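Local coordinates for nitrite oxidoreductase subunit A (Kuenenia stuttgartiensis, PDB 7B04), which carries a molybdenum atom, two MD1 molecules and an iron/sulfur cluster as a large subunit of the molybdopterin oxidoreductase family, at residues 960-965 against 1011-1016; 973-978 against 1003-1008. All coordinates share one frame; numbering follows the deposited sequence.

Contact 1: residues 960-965 against 1011-1016; sequences HPQAAR and YPYNCT
With CG anti to the backbone N in both His960 (chi1 -172°) and Tyr1013 (chi1 -176°), the imidazole reaches the chain at Tyr1011 while the phenol ring swings back along helix 961-966. The contact joins the N-terminal end of that helix to the turn leading into strand 1015-1018, within a six-stranded unit consistent with the double-psi beta barrel of this family's C-terminal domain. His960 is the N-cap: ND1 accepts from Gln962 N at 3.0 Å, with the donor lying 33° out of the ring plane. The capping bond helps fix the rotation of the imidazole, and His960 CD2, at the ring edge, lies 3.0 Å from Tyr1011 O, which sits near the ring plane. His960 CB packs 3.9 Å from Pro1012 O, the carbonyl that also accepts from Cys1015 N at 3.2 Å to close a type I beta turn. On the chain of subunit B, Asn153 packs against the same histidine. Tyr1013 buries the largest area of any residue here. Ala963 CB sits over one face of its ring in a CH-pi contact, 4.1 Å from the centroid, and Gln962 CG touches Tyr1013 CE1. The phenol runs past Ala963, and its hydroxyl hydrogen-bonds to Asp966 at the end of the same helix. Along the way, Tyr1013 CE1 comes to 3.4 Å from Ala963 CA.

Contact 2: residues 973-978 against 1003-1008; sequences DYVYVD and LRAKYN
Strands 974-978 and 1003-1007 pair antiparallel, their segment axes at 106°, through the non-hydrogen-bonded pair Tyr974-Arg1004 and the hydrogen-bonded pair Val975-Leu1003, where Val975 N donates to Leu1003 O at 2.7 Å and Leu1003 N to Val975 O, while on the other side of Tyr974-Arg1004 Ala1005 N donates to Asp973 O. Tyr974 and Arg1004 stand on the same face of the sheet, each with CG anti to its carbonyl carbon (chi1 -74° and -80°), which lays the arginine across the phenol. Arg1004 CG is over the Tyr974 ring near CE1, 3.6 Å from the centroid, in a CH-pi contact. Because the arginine chain runs extended from CG to NE, the Arg1004 guanidinium reaches the CE2 and OH end of the Tyr974 ring, with Tyr974 CE2 over the guanidinium face. The steep angle between the segments is consistent with the double-psi beta barrel of this family's C-terminal domain. Both polar ends are held from outside the pair: Tyr974 OH hydrogen-bonds to Glu954, which also forms a salt bridge with Arg1004 NE, while Asp946 pairs with NH2, and the two acids together fix the guanidinium's rotation. The other face is apolar and buried. Val975 CG1 packs on Ala1005 CB at 3.9 Å, Val975 CG2 lies 4.1 Å from Leu1003 CD2, and Val977 CG2 also touches Leu1003 CD2, with Ile957 of strand 956-959 packing on both Val977 and Leu1003.

How the contacts relate
The centres of contacts 1 and 2 lie 11 Å apart on the same six-stranded sheet. Along the chain the order is helix 961-966, strand 974-978, strand 1001-1007 and strand 1015-1018, so contact 2 pairs the inner two elements and contact 1 the outer two. They meet directly at Tyr1007: Ala964 CB is 3.4 Å from Tyr1007 CE1, Pro961 also packs on the ring, and Arg965 CG lies against Tyr1007 OH; the helix of contact 1 thus rests on the far end of the strand used in contact 2. Subunit B touches both, and the side chain of Tyr1011 is about 5 Å from a bound MD1, so this part of the domain borders both the MD1 site and subunit B.

Contact 1: residues 960-965 against 1011-1016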
loop_
_atom_site.group_PDB
_atom_site.type_symbol
_atom_site.label_atom_id
_atom_site.label_comp_id
_atom_site.label_asym_id
_atom_site.label_seq_id
_atom_site.Cartn_x
_atom_site.Cartn_y
_atom_site.Cartn_z
ATOM N N HIS B 960 14.969 -16.577 0.395
ATOM C CA HIS B 960 16.007 -16.574 1.413
ATOM C C HIS B 960 17.389 -16.511 0.762
ATOM O O HIS B 960 17.622 -17.164 -0.262
ATOM C CB HIS B 960 15.892 -17.821 2.290
ATOM C CG HIS B 960 16.804 -17.814 3.476
ATOM N ND1 HIS B 960 18.100 -18.279 3.421
ATOM C CD2 HIS B 960 16.609 -17.393 4.749
ATOM C CE1 HIS B 960 18.664 -18.149 4.609
ATOM N NE2 HIS B 960 17.780 -17.614 5.432
ATOM N N PRO B 961 18.318 -15.723 1.320
ATOM C CA PRO B 961 19.641 -15.580 0.678
ATOM C C PRO B 961 20.356 -16.900 0.450
ATOM O O PRO B 961 20.915 -17.119 -0.633
ATOM C CB PRO B 961 20.401 -14.675 1.658
ATOM C CG PRO B 961 19.337 -13.923 2.381
ATOM C CD PRO B 961 18.191 -14.878 2.520
ATOM N N GLN B 962 20.360 -17.788 1.447
ATOM C CA GLN B 962 21.017 -19.080 1.275
ATOM C C GLN B 962 20.347 -19.885 0.171
ATOM O O GLN B 962 21.024 -20.555 -0.618
ATOM C CB GLN B 962 21.010 -19.859 2.590
ATOM C CG GLN B 962 21.805 -21.155 2.542
ATOM C CD GLN B 962 23.270 -20.928 2.219
ATOM O OE1 GLN B 962 23.717 -21.182 1.100
ATOM N NE2 GLN B 962 24.025 -20.445 3.199
ATOM N N ALA B 963 19.014 -19.844 0.109
ATOM C CA ALA B 963 18.295 -20.571 -0.931
ATOM C C ALA B 963 18.743 -20.127 -2.317
ATOM O O ALA B 963 19.043 -20.959 -3.179
ATOM C CB ALA B 963 16.790 -20.377 -0.759
ATOM N N ALA B 964 18.835 -18.815 -2.537
ATOM C CA ALA B 964 19.252 -18.316 -3.844
ATOM C C ALA B 964 20.710 -18.656 -4.131
ATOM O O ALA B 964 21.063 -18.974 -5.273
ATOM C CB ALA B 964 19.017 -16.811 -3.929
ATOM N N ARG B 965 21.572 -18.584 -3.113
ATOM C CA ARG B 965 22.982 -18.910 -3.311
ATOM C C ARG B 965 23.172 -20.369 -3.700
ATOM O O ARG B 965 24.077 -20.691 -4.479
ATOM C CB ARG B 965 23.783 -18.602 -2.046
ATOM C CG ARG B 965 24.123 -17.137 -1.851
ATOM C CD ARG B 965 25.194 -16.986 -0.787
ATOM N NE ARG B 965 24.725 -17.456 0.513
ATOM C CZ ARG B 965 24.254 -16.663 1.470
ATOM N NH1 ARG B 965 24.193 -15.352 1.280
ATOM N NH2 ARG B 965 23.845 -17.181 2.621
ATOM N N TYR B 1011 12.354 -14.847 5.669
ATOM C CA TYR B 1011 11.631 -16.030 5.237
ATOM C C TYR B 1011 12.436 -17.295 5.509
ATOM O O TYR B 1011 13.671 -17.272 5.494
ATOM C CB TYR B 1011 11.310 -15.943 3.741
ATOM C CG TYR B 1011 10.207 -14.961 3.443
ATOM C CD1 TYR B 1011 8.881 -15.368 3.420
ATOM C CD2 TYR B 1011 10.488 -13.622 3.212
ATOM C CE1 TYR B 1011 7.866 -14.472 3.158
ATOM C CE2 TYR B 1011 9.480 -12.718 2.951
ATOM C CZ TYR B 1011 8.171 -13.149 2.926
ATOM O OH TYR B 1011 7.160 -12.256 2.669
ATOM N N PRO B 1012 11.754 -18.408 5.762
ATOM C CA PRO B 1012 12.449 -19.694 5.854
ATOM C C PRO B 1012 12.989 -20.129 4.500
ATOM O O PRO B 1012 12.611 -19.611 3.447
ATOM C CB PRO B 1012 11.367 -20.654 6.359
ATOM C CG PRO B 1012 10.084 -20.019 5.963
ATOM C CD PRO B 1012 10.312 -18.537 6.028
ATOM N N TYR B 1013 13.908 -21.097 4.553
ATOM C CA TYR B 1013 14.605 -21.556 3.355
ATOM C C TYR B 1013 13.631 -21.984 2.263
ATOM O O TYR B 1013 13.786 -21.608 1.094
ATOM C CB TYR B 1013 15.535 -22.715 3.723
ATOM C CG TYR B 1013 16.391 -23.227 2.586
ATOM C CD1 TYR B 1013 17.635 -22.671 2.324
ATOM C CD2 TYR B 1013 15.958 -24.273 1.779
ATOM C CE1 TYR B 1013 18.422 -23.140 1.292
ATOM C CE2 TYR B 1013 16.738 -24.745 0.741
ATOM C CZ TYR B 1013 17.968 -24.173 0.501
ATOM O OH TYR B 1013 18.753 -24.635 -0.530
ATOM N N ASN B 1014 12.613 -22.768 2.625
ATOM C CA ASN B 1014 11.707 -23.373 1.656
ATOM C C ASN B 1014 10.474 -22.526 1.369
ATOM O O ASN B 1014 9.440 -23.075 0.974
ATOM C CB ASN B 1014 11.288 -24.763 2.132
ATOM C CG ASN B 1014 12.458 -25.712 2.255
ATOM O OD1 ASN B 1014 12.837 -26.110 3.356
ATOM N ND2 ASN B 1014 13.037 -26.085 1.119
ATOM N N CYS B 1015 10.551 -21.207 1.510
ATOM C CA CYS B 1015 9.366 -20.380 1.331
ATOM C C CYS B 1015 9.721 -19.131 0.546
ATOM O O CYS B 1015 10.655 -18.406 0.905
ATOM C CB CYS B 1015 8.743 -19.993 2.677
ATOM S SG CYS B 1015 7.221 -19.025 2.536
ATOM N N THR B 1016 8.965 -18.889 -0.517
ATOM C CA THR B 1016 9.136 -17.742 -1.389
ATOM C C THR B 1016 7.835 -16.955 -1.417
ATOM O O THR B 1016 6.754 -17.501 -1.186
ATOM C CB THR B 1016 9.524 -18.172 -2.808
ATOM O OG1 THR B 1016 8.450 -18.923 -3.387
ATOM C CG2 THR B 1016 10.776 -19.038 -2.777
#

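Contact 2: residues 973-978 against 1003-1008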
loop_
_atom_site.group_PDB
_atom_site.type_symbol
_atom_site.label_atom_id
_atom_site.label_comp_id
_atom_site.label_asym_id
_atom_site.label_seq_id
_atom_site.Cartn_x
_atom_site.Cartn_y
_atom_site.Cartn_z
ATOM N N ASP B 973 18.828 -10.615 -9.402
ATOM C CA ASP B 973 18.810 -11.355 -10.654
ATOM C C ASP B 973 17.384 -11.737 -11.034
ATOM O O ASP B 973 16.515 -11.910 -10.177
ATOM C CB ASP B 973 19.666 -12.618 -10.542
ATOM C CG ASP B 973 21.146 -12.314 -10.426
ATOM O OD1 ASP B 973 21.576 -11.249 -10.917
ATOM O OD2 ASP B 973 21.880 -13.148 -9.858
ATOM N N TYR B 974 17.153 -11.874 -12.336
ATOM C CA TYR B 974 15.888 -12.391 -12.838
ATOM C C TYR B 974 15.873 -13.913 -12.710
ATOM O O TYR B 974 16.888 -14.576 -12.943
ATOM C CB TYR B 974 15.692 -11.972 -14.296
ATOM C CG TYR B 974 15.333 -10.509 -14.483
ATOM C CD1 TYR B 974 14.022 -10.076 -14.344
ATOM C CD2 TYR B 974 16.302 -9.566 -14.808
ATOM C CE1 TYR B 974 13.683 -8.747 -14.517
ATOM C CE2 TYR B 974 15.973 -8.233 -14.983
ATOM C CZ TYR B 974 14.662 -7.830 -14.835
ATOM O OH TYR B 974 14.326 -6.506 -15.007
ATOM N N VAL B 975 14.721 -14.459 -12.310
ATOM C CA VAL B 975 14.562 -15.882 -12.028
ATOM C C VAL B 975 13.268 -16.389 -12.663
ATOM O O VAL B 975 12.255 -15.678 -12.706
ATOM C CB VAL B 975 14.590 -16.155 -10.506
ATOM C CG1 VAL B 975 15.967 -15.815 -9.918
ATOM C CG2 VAL B 975 13.520 -15.342 -9.797
ATOM N N TYR B 976 13.264 -17.639 -13.050
ATOM C CA TYR B 976 12.016 -18.208 -13.577
ATOM C C TYR B 976 11.304 -18.866 -12.403
ATOM O O TYR B 976 11.984 -19.363 -11.539
ATOM C CB TYR B 976 12.362 -19.212 -14.665
ATOM C CG TYR B 976 12.730 -18.628 -16.002
ATOM C CD1 TYR B 976 11.784 -18.039 -16.808
ATOM C CD2 TYR B 976 14.016 -18.720 -16.483
ATOM C CE1 TYR B 976 12.117 -17.528 -18.045
ATOM C CE2 TYR B 976 14.363 -18.223 -17.722
ATOM C CZ TYR B 976 13.408 -17.625 -18.507
ATOM O OH TYR B 976 13.742 -17.134 -19.727
ATOM N N VAL B 977 9.984 -18.742 -12.320
ATOM C CA VAL B 977 9.218 -19.448 -11.258
ATOM C C VAL B 977 8.404 -20.497 -11.990
ATOM O O VAL B 977 7.409 -20.139 -12.587
ATOM C CB VAL B 977 8.289 -18.505 -10.489
ATOM C CG1 VAL B 977 8.567 -18.529 -9.000
ATOM C CG2 VAL B 977 8.361 -17.099 -11.040
ATOM N N ASP B 978 8.776 -21.756 -11.837
ATOM C CA ASP B 978 8.120 -22.828 -12.608
ATOM C C ASP B 978 7.421 -23.767 -11.635
ATOM O O ASP B 978 7.939 -23.993 -10.560
ATOM C CB ASP B 978 9.131 -23.513 -13.520
ATOM C CG ASP B 978 9.539 -22.672 -14.710
ATOM O OD1 ASP B 978 10.732 -22.451 -14.883
ATOM O OD2 ASP B 978 8.667 -22.256 -15.450
ATOM N N LEU B 1003 10.618 -13.065 -13.105
ATOM C CA LEU B 1003 10.694 -11.855 -12.305
ATOM C C LEU B 1003 12.023 -11.804 -11.560
ATOM O O LEU B 1003 12.779 -12.780 -11.506
ATOM C CB LEU B 1003 9.497 -11.774 -11.359
ATOM C CG LEU B 1003 9.550 -12.553 -10.048
ATOM C CD1 LEU B 1003 8.295 -12.226 -9.264
ATOM C CD2 LEU B 1003 9.684 -14.057 -10.264
ATOM N N ARG B 1004 12.283 -10.643 -10.964
ATOM C CA ARG B 1004 13.487 -10.423 -10.177
ATOM C C ARG B 1004 13.378 -11.061 -8.800
ATOM O O ARG B 1004 12.298 -11.138 -8.209
ATOM C CB ARG B 1004 13.755 -8.928 -10.008
ATOM C CG ARG B 1004 14.412 -8.259 -11.200
ATOM C CD ARG B 1004 14.814 -6.846 -10.828
ATOM N NE ARG B 1004 15.371 -6.070 -11.933
ATOM C CZ ARG B 1004 16.664 -6.006 -12.235
ATOM N NH1 ARG B 1004 17.552 -6.691 -11.526
ATOM N NH2 ARG B 1004 17.071 -5.257 -13.252
ATOM N N ALA B 1005 14.525 -11.491 -8.282
ATOM C CA ALA B 1005 14.634 -12.090 -6.963
ATOM C C ALA B 1005 15.134 -11.055 -5.964
ATOM O O ALA B 1005 15.940 -10.183 -6.296
ATOM C CB ALA B 1005 15.583 -13.291 -6.985
ATOM N N LYS B 1006 14.644 -11.158 -4.731
ATOM C CA LYS B 1006 14.998 -10.226 -3.667
ATOM C C LYS B 1006 15.408 -11.016 -2.437
ATOM O O LYS B 1006 14.640 -11.853 -1.951
ATOM C CB LYS B 1006 13.826 -9.297 -3.336
ATOM C CG LYS B 1006 14.056 -8.440 -2.101
ATOM C CD LYS B 1006 12.812 -7.660 -1.704
ATOM C CE LYS B 1006 13.019 -6.949 -0.374
ATOM N NZ LYS B 1006 11.805 -6.216 0.080
ATOM N N TYR B 1007 16.611 -10.750 -1.934
ATOM C CA TYR B 1007 17.060 -11.382 -0.701
ATOM C C TYR B 1007 16.251 -10.843 0.469
ATOM O O TYR B 1007 16.228 -9.632 0.710
ATOM C CB TYR B 1007 18.548 -11.130 -0.468
ATOM C CG TYR B 1007 19.475 -11.986 -1.297
ATOM C CD1 TYR B 1007 18.978 -12.894 -2.220
ATOM C CD2 TYR B 1007 20.853 -11.887 -1.151
ATOM C CE1 TYR B 1007 19.827 -13.671 -2.980
ATOM C CE2 TYR B 1007 21.710 -12.664 -1.906
ATOM C CZ TYR B 1007 21.191 -13.555 -2.819
ATOM O OH TYR B 1007 22.038 -14.333 -3.572
ATOM N N ASN B 1008 15.585 -11.741 1.192
ATOM C CA ASN B 1008 14.900 -11.390 2.433
ATOM C C ASN B 1008 15.086 -12.555 3.396
ATOM O O ASN B 1008 14.372 -13.566 3.304
ATOM C CB ASN B 1008 13.421 -11.095 2.199
ATOM C CG ASN B 1008 12.762 -10.433 3.397
ATOM O OD1 ASN B 1008 13.395 -10.218 4.431
ATOM N ND2 ASN B 1008 11.482 -10.104 3.260
#